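Local coordinates for DNA-binding response regulator (Paenisporosarcina sp. TG-14, PDB 6JQS), which probably binds DNA through a LuxR-type helix-turn-helix domain and acts as a GerE-like regulator of transcription in a spore-forming bacterium, at residues K41-R44 with N45-N49; Q61-L64 with E65-L69; K30-S33 with I34-I38. All blocks are in the same frame, centred on the assembly; numbering follows the deposited sequence.

Contact 1: residues K41-R44 with N45-N49; sequences KTVR and NHISN
Thr42 and His46 lie side by side on helix 40-54, with methyl CG2 of Thr42 only 3.4 Å from CE1 of the His46 ring. In the LuxR-family fold this is the second helix of the helix-turn-helix, the one that reads DNA in relatives and probably does so here, and it illustrates a general rule: residues one turn apart share a helix face. The threonine torsion (chi1 -56°) sets OG1 opposite the carbonyl carbon and leaves CG2 beside it, directed on toward the imidazole. OG1 is hydrogen-bonded to Ser39 OG, so both branches of Thr42 are occupied. Around the ring of His46, the backbone N of Val43 sits at the edge near the plane, whereas Thr42 O approaches obliquely.

Asn45 presents a second arrangement. Its CG stands beside its own backbone N (chi1 -73°), and the amide turns back toward the Lys41 carbonyl, bringing ND2 to 3.0 Å from Lys41 O. The angle there is too poor for a hydrogen bond; the carbonyl instead accepts from Asn45 N, also at 3.0 Å.

Arg44 enters through its backbone carbonyl, while its side chain, extended from CG to NE, carries the guanidinium away to a salt bridge between NH2 and Glu40 OE2. Toward the protein interior, Val43 and Ile47 run alongside each other, Val43 also touching helix 29-36 and Ile47 reaching Ile19 of helix 14-24; their closest side-chain atoms are Val43 CG1 and Ile47 CD1, at 3.9 Å. Beyond them the carbonyl of Arg44 receives the next helical bond, Ser48 N to Arg44 O, at 2.9 Å.

Contact 2: residues Q61-L64 with E65-L69; sequences QAIL and ELLRL
Arg68 reaches back along the preceding turn, its chain from CB to CZ running beside Leu64. CB starts 3.5 Å from Leu64 O, and CG, set beside the backbone N of Arg68 by a chi1 of -78°, comes closer still, to 3.3 Å from the same oxygen. CD continues past that carbonyl at 3.6 Å from Leu64 O; NE is already drawing off. This oxygen thus has aliphatic carbons along its flank while it accepts the helical bond from Arg68 N. At CZ the partner changes from carbonyl to side chain, for Leu64 CB lies over one face of the guanidinium, 3.6 Å above its plane and displaced toward the rim.

The setting is helix 59-68, the last helix of the four-helix LuxR-type domain, which in some relatives contributes to dimerisation. Its inner side is apolar: Ala62 and Leu66 pack against Phe20 of helix 14-24 and Leu54 of helix 40-54. Ile63 and Leu67 run side by side on a neighbouring strip, CG2 of Ile63 standing 3.9 Å from CD1 of Leu67.

At the polar end of Arg68, NH1 forms a salt bridge and hydrogen bond with Glu65 OE2 at 2.9 Å. The glutamate chain is bent at chi2, and its oxygen is met on the anti side, with the pair slightly out of plane in both groups. Gln61 OE1 approaches the guanidinium edge as well, but 3.7 Å from NH1, too long for a bond; the amide and guanidinium planes are 29° apart. The other terminal nitrogen, NH2, also meets the leucine methylene, 4.0 Å from Leu64 CB.

Contact 3: residues K30-S33 with I34-I38; sequences KDIS and IQLKI
A chi1 of 64° places OG of Ser33 between its own backbone N and carbonyl carbon, turning the hydroxyl back toward the preceding turn and leaving CB to face the chain that leaves the helix, 3.1 Å from Ile38 O. In Ile32 a chi1 of -64° puts CG2 opposite the backbone N and beside the carbonyl carbon, from where it meets Leu36 CD1 at 3.8 Å, the two side chains running alongside each other.

The serine hydroxyl donates to Lys30 O at a short 2.6 Å, with a weak second partner in Thr29 O. Lys30 O also accepts from Ile34 N at 3.2 Å in an almost straight bond, so two donors grip one carbonyl, and a hydroxyl buried in the fold finds its acceptor inside its own helix. On the buried side Ile32 reaches Leu22 of helix 14-24, and Leu36 lies on Ile19 of that same helix.

The carbonyl of Ser33 in turn closes the helix. Ile38 N donates to Ser33 O at 3.0 Å in a well-aligned bond; Lys37 N lies 2.7 Å from this oxygen but makes only a weak bond, and another weak one to Ile34 O. Lys37, with a positive phi of 64°, takes the backbone out of the helix and lets Ile38 N point back to Ser33 O. This is a Schellman motif, here ending helix 29-36, the first helix of the helix-turn-helix, where the chain turns toward the helix that probably reads DNA.

Overall arrangement
Along the chain the order is contact 3, contact 1, contact 2: contact 3 spans helix 29-36 and its C-terminal cap, contact 1 lies on helix 40-54, and contact 2 lies along the end of helix 59-68. Contacts 3 and 1 belong to the helix-turn-helix; the centres of the two contacts are about 12 Å apart, and they touch through Val43, whose CG2 lies 3.6 Å from Ile38 CD1. Contact 2 sits on the other side of the chain's centre, about 17 Å from contact 1 and about 22 Å from contact 3 between centres, touching neither. Helix 14-24 meets side chains of all three. The small domain thus sets its helix-turn-helix, which probably binds DNA, apart from the last helix, which in some LuxR-type relatives contributes to dimerisation; the assembly here holds one chain.

Contact 1: residues K41-R44 with N45-N49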
# COMPACT_ATOMS: atom_id res chain seq x y z
N LYS A 41 -6.59 4.66 10.68
CA LYS A 41 -7.72 5.04 9.79
C LYS A 41 -7.20 5.59 8.46
O LYS A 41 -7.84 5.29 7.40
CB LYS A 41 -8.65 6.03 10.49
CG LYS A 41 -9.47 5.42 11.61
CD LYS A 41 -10.36 6.42 12.33
CE LYS A 41 -10.80 5.89 13.68
NZ LYS A 41 -11.88 6.73 14.26
N THR A 42 -6.11 6.37 8.53
CA THR A 42 -5.49 7.03 7.36
C THR A 42 -4.81 5.95 6.51
O THR A 42 -4.91 6.02 5.28
CB THR A 42 -4.49 8.10 7.78
OG1 THR A 42 -5.13 9.04 8.63
CG2 THR A 42 -3.86 8.84 6.61
N VAL A 43 -4.12 4.99 7.16
CA VAL A 43 -3.47 3.83 6.47
C VAL A 43 -4.53 3.08 5.67
O VAL A 43 -4.36 2.91 4.44
CB VAL A 43 -2.75 2.88 7.43
CG1 VAL A 43 -2.30 1.60 6.73
CG2 VAL A 43 -1.61 3.58 8.11
N ARG A 44 -5.63 2.71 6.31
CA ARG A 44 -6.79 2.04 5.64
C ARG A 44 -7.33 2.86 4.47
O ARG A 44 -7.64 2.23 3.40
CB ARG A 44 -7.88 1.76 6.68
CG ARG A 44 -7.51 0.67 7.68
CD ARG A 44 -8.81 0.14 8.27
NE ARG A 44 -8.58 -0.84 9.30
CZ ARG A 44 -8.43 -0.59 10.59
NH1 ARG A 44 -8.46 0.65 11.06
NH2 ARG A 44 -8.23 -1.60 11.43
N ASN A 45 -7.53 4.17 4.63
CA ASN A 45 -8.09 5.05 3.57
C ASN A 45 -7.08 5.15 2.41
O ASN A 45 -7.52 5.21 1.26
CB ASN A 45 -8.55 6.41 4.10
CG ASN A 45 -9.83 6.27 4.90
OD1 ASN A 45 -10.72 5.52 4.52
ND2 ASN A 45 -9.91 6.96 6.01
N HIS A 46 -5.80 5.10 2.69
CA HIS A 46 -4.78 5.14 1.60
C HIS A 46 -4.86 3.86 0.75
O HIS A 46 -4.73 3.93 -0.49
CB HIS A 46 -3.39 5.30 2.21
CG HIS A 46 -2.97 6.71 2.41
ND1 HIS A 46 -2.65 7.21 3.67
CD2 HIS A 46 -2.83 7.73 1.54
CE1 HIS A 46 -2.32 8.47 3.55
NE2 HIS A 46 -2.47 8.82 2.27
N ILE A 47 -4.95 2.73 1.42
CA ILE A 47 -5.10 1.40 0.82
C ILE A 47 -6.38 1.43 -0.02
O ILE A 47 -6.34 0.99 -1.21
CB ILE A 47 -5.10 0.32 1.92
CG1 ILE A 47 -3.71 0.17 2.56
CG2 ILE A 47 -5.63 -0.99 1.36
CD1 ILE A 47 -3.71 -0.63 3.85
N SER A 48 -7.50 1.91 0.54
CA SER A 48 -8.78 1.93 -0.23
C SER A 48 -8.63 2.77 -1.48
O SER A 48 -9.13 2.34 -2.57
CB SER A 48 -9.96 2.40 0.54
OG SER A 48 -10.12 1.56 1.66
N ASN A 49 -7.98 3.92 -1.33
CA ASN A 49 -7.78 4.85 -2.46
C ASN A 49 -6.95 4.16 -3.55
O ASN A 49 -7.25 4.36 -4.73
CB ASN A 49 -7.13 6.13 -1.93
CG ASN A 49 -7.33 7.31 -2.84
OD1 ASN A 49 -8.39 7.44 -3.43
ND2 ASN A 49 -6.32 8.16 -2.93

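Contact 2: residues Q61-L64 with E65-L69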
# COMPACT_ATOMS: atom_id res chain seq x y z
N GLN A 61 -4.65 -8.15 -4.89
CA GLN A 61 -4.55 -7.77 -6.33
C GLN A 61 -3.88 -6.39 -6.44
O GLN A 61 -3.18 -6.19 -7.44
CB GLN A 61 -5.92 -7.85 -7.03
CG GLN A 61 -6.38 -9.26 -7.46
CD GLN A 61 -5.37 -9.94 -8.36
OE1 GLN A 61 -4.92 -9.38 -9.36
NE2 GLN A 61 -4.92 -11.13 -8.00
N ALA A 62 -4.05 -5.46 -5.48
CA ALA A 62 -3.31 -4.16 -5.44
C ALA A 62 -1.80 -4.43 -5.38
O ALA A 62 -1.09 -3.90 -6.23
CB ALA A 62 -3.73 -3.26 -4.31
N ILE A 63 -1.33 -5.22 -4.41
CA ILE A 63 0.10 -5.65 -4.28
C ILE A 63 0.59 -6.20 -5.62
O ILE A 63 1.64 -5.76 -6.06
CB ILE A 63 0.28 -6.64 -3.10
CG1 ILE A 63 -0.05 -5.95 -1.78
CG2 ILE A 63 1.67 -7.25 -3.07
CD1 ILE A 63 -0.35 -6.85 -0.59
N LEU A 64 -0.11 -7.17 -6.21
CA LEU A 64 0.36 -7.88 -7.43
C LEU A 64 0.40 -6.86 -8.56
O LEU A 64 1.38 -6.91 -9.35
CB LEU A 64 -0.53 -9.09 -7.75
CG LEU A 64 -0.53 -10.20 -6.68
CD1 LEU A 64 -1.59 -11.22 -6.99
CD2 LEU A 64 0.83 -10.87 -6.56
N GLU A 65 -0.57 -5.93 -8.64
CA GLU A 65 -0.56 -4.87 -9.70
C GLU A 65 0.68 -3.98 -9.58
O GLU A 65 1.37 -3.76 -10.64
CB GLU A 65 -1.84 -4.03 -9.70
CG GLU A 65 -2.93 -4.69 -10.49
CD GLU A 65 -2.66 -4.85 -11.98
OE1 GLU A 65 -2.56 -3.81 -12.70
OE2 GLU A 65 -2.54 -6.00 -12.42
N LEU A 66 1.03 -3.60 -8.36
CA LEU A 66 2.16 -2.69 -8.05
C LEU A 66 3.49 -3.46 -8.21
O LEU A 66 4.45 -2.84 -8.66
CB LEU A 66 2.00 -2.08 -6.67
CG LEU A 66 0.77 -1.18 -6.45
CD1 LEU A 66 0.64 -0.83 -4.99
CD2 LEU A 66 0.87 0.06 -7.31
N LEU A 67 3.56 -4.76 -7.90
CA LEU A 67 4.75 -5.60 -8.29
C LEU A 67 4.86 -5.65 -9.82
O LEU A 67 6.00 -5.49 -10.34
CB LEU A 67 4.66 -7.03 -7.72
CG LEU A 67 4.81 -7.15 -6.21
CD1 LEU A 67 4.24 -8.46 -5.71
CD2 LEU A 67 6.28 -6.96 -5.78
N ARG A 68 3.76 -5.84 -10.56
CA ARG A 68 3.81 -5.92 -12.05
C ARG A 68 4.27 -4.59 -12.65
O ARG A 68 4.88 -4.60 -13.71
CB ARG A 68 2.42 -6.21 -12.62
CG ARG A 68 2.00 -7.66 -12.51
CD ARG A 68 0.52 -7.82 -12.68
NE ARG A 68 0.16 -9.16 -12.29
CZ ARG A 68 -0.96 -9.49 -11.62
NH1 ARG A 68 -1.85 -8.60 -11.24
NH2 ARG A 68 -1.18 -10.75 -11.29
N LEU A 69 3.98 -3.48 -11.98
CA LEU A 69 4.32 -2.11 -12.47
C LEU A 69 5.73 -1.69 -12.05
O LEU A 69 6.10 -0.56 -12.38
CB LEU A 69 3.34 -1.08 -11.89
CG LEU A 69 1.94 -1.05 -12.50
CD1 LEU A 69 1.07 -0.09 -11.71
CD2 LEU A 69 1.95 -0.64 -13.95

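Contact 3: residues K30-S33 with I34-I38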
# COMPACT_ATOMS: atom_id res chain seq x y z
N LYS A 30 -2.09 -1.57 11.73
CA LYS A 30 -1.74 -1.03 13.07
C LYS A 30 -0.22 -0.89 13.19
O LYS A 30 0.21 0.21 13.47
CB LYS A 30 -2.31 -1.89 14.20
CG LYS A 30 -1.88 -1.46 15.59
CD LYS A 30 -3.02 -1.51 16.60
CE LYS A 30 -2.68 -0.78 17.88
NZ LYS A 30 -1.60 -1.47 18.63
N ASP A 31 0.55 -1.94 12.86
CA ASP A 31 2.04 -1.86 12.76
C ASP A 31 2.45 -0.73 11.81
O ASP A 31 3.43 -0.00 12.11
CB ASP A 31 2.66 -3.19 12.31
CG ASP A 31 2.34 -4.40 13.18
OD1 ASP A 31 2.04 -4.20 14.39
OD2 ASP A 31 2.39 -5.56 12.65
N ILE A 32 1.82 -0.63 10.64
CA ILE A 32 2.22 0.35 9.58
C ILE A 32 2.04 1.79 10.13
O ILE A 32 2.87 2.70 9.85
CB ILE A 32 1.41 0.11 8.29
CG1 ILE A 32 1.71 -1.28 7.68
CG2 ILE A 32 1.66 1.22 7.27
CD1 ILE A 32 1.07 -1.53 6.32
N SER A 33 0.93 2.01 10.84
CA SER A 33 0.55 3.36 11.31
C SER A 33 1.58 3.81 12.36
O SER A 33 2.08 4.95 12.24
CB SER A 33 -0.85 3.35 11.82
OG SER A 33 -0.95 2.53 12.95
N ILE A 34 1.95 2.91 13.27
CA ILE A 34 3.05 3.11 14.26
C ILE A 34 4.34 3.46 13.51
O ILE A 34 4.84 4.57 13.69
CB ILE A 34 3.18 1.88 15.19
CG1 ILE A 34 1.96 1.77 16.10
CG2 ILE A 34 4.48 1.93 15.98
CD1 ILE A 34 1.92 0.52 16.95
N GLN A 35 4.84 2.59 12.62
CA GLN A 35 6.13 2.83 11.92
C GLN A 35 6.12 4.16 11.16
O GLN A 35 7.16 4.82 11.17
CB GLN A 35 6.47 1.71 10.95
CG GLN A 35 7.89 1.86 10.42
CD GLN A 35 8.37 0.62 9.72
OE1 GLN A 35 8.01 -0.50 10.09
NE2 GLN A 35 9.16 0.81 8.67
N LEU A 36 5.04 4.52 10.45
CA LEU A 36 5.02 5.77 9.61
C LEU A 36 4.49 6.97 10.42
O LEU A 36 4.57 8.09 9.91
CB LEU A 36 4.19 5.53 8.34
CG LEU A 36 4.64 4.38 7.44
CD1 LEU A 36 3.70 4.25 6.26
CD2 LEU A 36 6.07 4.55 6.95
N LYS A 37 4.00 6.74 11.63
CA LYS A 37 3.56 7.78 12.60
C LYS A 37 2.35 8.53 12.00
O LYS A 37 2.40 9.75 11.84
CB LYS A 37 4.74 8.66 13.03
CG LYS A 37 5.61 8.06 14.14
CD LYS A 37 6.63 9.00 14.77
CE LYS A 37 8.02 8.86 14.19
NZ LYS A 37 8.01 8.99 12.71
N ILE A 38 1.30 7.78 11.69
CA ILE A 38 0.01 8.31 11.15
C ILE A 38 -1.09 7.46 11.77
O ILE A 38 -0.76 6.40 12.33
CB ILE A 38 -0.02 8.26 9.61
CG1 ILE A 38 0.06 6.83 9.06
CG2 ILE A 38 1.06 9.17 9.01
CD1 ILE A 38 -0.10 6.78 7.54